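Local coordinates for sulfur carrier protein ThiS (Escherichia coli, PDB 1ZUD) that carries sulfur as a C-terminal thiocarboxylate and donates it to build the thiazole phosphate moiety of thiamine phosphate, at residues E20-E23 and R28-G31. Sequence-based numbering, arbitrary orientation.
Sequences ELLE and RQAG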
ATOM      1  N   GLU D  20     -36.075   1.538  -3.302  1.00 26.68           N
ATOM      2  CA  GLU D  20     -36.964   0.369  -3.173  1.00 27.33           C
ATOM      3  C   GLU D  20     -36.175  -0.942  -3.122  1.00 24.64           C
ATOM      4  O   GLU D  20     -36.515  -1.873  -2.385  1.00 26.86           O
ATOM      5  CB  GLU D  20     -37.952   0.310  -4.355  1.00 32.88           C
ATOM      6  CG  GLU D  20     -38.758   1.620  -4.542  1.00 40.69           C
ATOM      7  CD  GLU D  20     -39.733   1.560  -5.738  1.00 50.07           C
ATOM      8  OE1 GLU D  20     -39.281   1.401  -6.903  1.00 44.18           O
ATOM      9  OE2 GLU D  20     -40.959   1.670  -5.501  1.00 56.75           O
ATOM     10  N   LEU D  21     -35.133  -1.032  -3.940  1.00 27.83           N
ATOM     11  CA  LEU D  21     -34.308  -2.241  -3.915  1.00 31.00           C
ATOM     12  C   LEU D  21     -33.638  -2.415  -2.535  1.00 31.78           C
ATOM     13  O   LEU D  21     -33.635  -3.514  -1.982  1.00 32.01           O
ATOM     14  CB  LEU D  21     -33.210  -2.169  -4.998  1.00 32.96           C
ATOM     15  CG  LEU D  21     -32.249  -3.367  -4.988  1.00 31.51           C
ATOM     16  CD1 LEU D  21     -33.062  -4.615  -5.257  1.00 32.83           C
ATOM     17  CD2 LEU D  21     -31.153  -3.220  -6.014  1.00 28.46           C
ATOM     18  N   LEU D  22     -33.073  -1.346  -1.973  1.00 31.25           N
ATOM     19  CA  LEU D  22     -32.392  -1.482  -0.671  1.00 32.37           C
ATOM     20  C   LEU D  22     -33.419  -1.899   0.390  1.00 29.32           C
ATOM     21  O   LEU D  22     -33.124  -2.693   1.292  1.00 29.25           O
ATOM     22  CB  LEU D  22     -31.673  -0.159  -0.283  1.00 27.73           C
ATOM     23  CG  LEU D  22     -30.555   0.249  -1.280  1.00 32.27           C
ATOM     24  CD1 LEU D  22     -29.859   1.519  -0.807  1.00 26.59           C
ATOM     25  CD2 LEU D  22     -29.531  -0.902  -1.417  1.00 31.70           C
ATOM     26  N   GLU D  23     -34.634  -1.384   0.255  1.00 31.17           N
ATOM     27  CA  GLU D  23     -35.729  -1.712   1.174  1.00 33.74           C
ATOM     28  C   GLU D  23     -36.070  -3.194   1.063  1.00 32.51           C
ATOM     29  O   GLU D  23     -36.242  -3.886   2.080  1.00 31.36           O
ATOM     30  CB  GLU D  23     -36.984  -0.884   0.849  1.00 38.81           C
ATOM     31  CG  GLU D  23     -36.930   0.547   1.336  1.00 43.93           C
ATOM     32  CD  GLU D  23     -37.019   0.648   2.859  1.00 52.47           C
ATOM     33  OE1 GLU D  23     -38.148   0.595   3.420  1.00 57.09           O
ATOM     34  OE2 GLU D  23     -35.959   0.775   3.498  1.00 47.72           O
ATOM     35  N   ARG D  28     -29.641  -1.048   5.446  1.00 34.56           N
ATOM     36  CA  ARG D  28     -29.664   0.261   6.100  1.00 39.01           C
ATOM     37  C   ARG D  28     -28.951   1.289   5.195  1.00 30.64           C
ATOM     38  O   ARG D  28     -27.892   0.999   4.636  1.00 32.85           O
ATOM     39  CB  ARG D  28     -28.958   0.150   7.468  1.00 44.92           C
ATOM     40  CG  ARG D  28     -28.329   1.431   7.953  1.00 52.47           C
ATOM     41  CD  ARG D  28     -26.937   1.142   8.509  1.00 64.13           C
ATOM     42  NE  ARG D  28     -26.954   0.823   9.930  1.00 73.19           N
ATOM     43  CZ  ARG D  28     -26.026   0.094  10.550  1.00 77.15           C
ATOM     44  NH1 ARG D  28     -25.002  -0.412   9.873  1.00 74.13           N
ATOM     45  NH2 ARG D  28     -26.105  -0.094  11.863  1.00 80.10           N
ATOM     46  N   GLN D  29     -29.505   2.493   5.087  1.00 24.52           N
ATOM     47  CA  GLN D  29     -28.918   3.515   4.221  1.00 29.04           C
ATOM     48  C   GLN D  29     -27.891   4.447   4.896  1.00 25.61           C
ATOM     49  O   GLN D  29     -26.962   4.937   4.254  1.00 24.48           O
ATOM     50  CB  GLN D  29     -30.063   4.303   3.565  1.00 27.72           C
ATOM     51  CG  GLN D  29     -30.917   3.370   2.688  1.00 28.52           C
ATOM     52  CD  GLN D  29     -32.051   4.102   1.969  1.00 32.64           C
ATOM     53  OE1 GLN D  29     -31.959   5.309   1.683  1.00 31.74           O
ATOM     54  NE2 GLN D  29     -33.127   3.369   1.672  1.00 27.66           N
ATOM     55  N   ALA D  30     -28.078   4.667   6.192  1.00 30.28           N
ATOM     56  CA  ALA D  30     -27.206   5.500   6.993  1.00 33.25           C
ATOM     57  C   ALA D  30     -25.789   4.877   6.983  1.00 32.82           C
ATOM     58  O   ALA D  30     -25.627   3.679   7.163  1.00 31.53           O
ATOM     59  CB  ALA D  30     -27.752   5.583   8.423  1.00 35.18           C
ATOM     60  N   GLY D  31     -24.778   5.695   6.736  1.00 31.16           N
ATOM     61  CA  GLY D  31     -23.422   5.176   6.712  1.00 32.94           C
ATOM     62  C   GLY D  31     -23.081   4.358   5.473  1.00 35.20           C
ATOM     63  O   GLY D  31     -22.000   3.778   5.421  1.00 29.20           O
TER
HETATM   64  O   HOH W   1     -33.271   0.949   2.719  1.00 45.57           O
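The backbones of Leu-22, on the helix 18-24, and Gln-29, in the loop that follows, lie 7.8 Å apart between their CA atoms; CA of Leu-22 comes slightly nearer, 7.5 Å, to CA of Arg-28. The contact belongs to the ubiquitin-like fold of ThiS, in which this helix packs on a mixed beta-sheet. Residues 28-31 are the end of the loop that runs from the helix to the strand 32-36. No direct hydrogen bond links the two segments, and they bury just 110 Å² in all.

Gln-29 carries most of the loop's share. Its CG sits beside the backbone N, chi1 -62°, and the chain then runs extended (chi2 -178°). This carries the amide back toward the helix. On the way, CG of Gln-29 meets CD1 of Leu-22 at 4.1 Å, a light van der Waals touch between two side chains that pass at a slant. Leu-22 is buried. It also packs on Leu-59 of the strand 56-61 and on Trp-46, which touches Gln-29 as well.

The backbone of Gly-31 hydrogen-bonds with Val-62, and its N donates to OD1 of Asp-176 of the ThiF chain.

The polar end of the contact is bridged by water. Glu-23 is exposed, and a bend at chi2 (-70°) helps turn its carboxylate toward the loop. Its OE2 stays 4.3 Å from NE2 of Gln-29. One water fills the step: it accepts from Gln-29 NE2 at 2.6 Å and donates to Glu-23 OE2 at 2.8 Å.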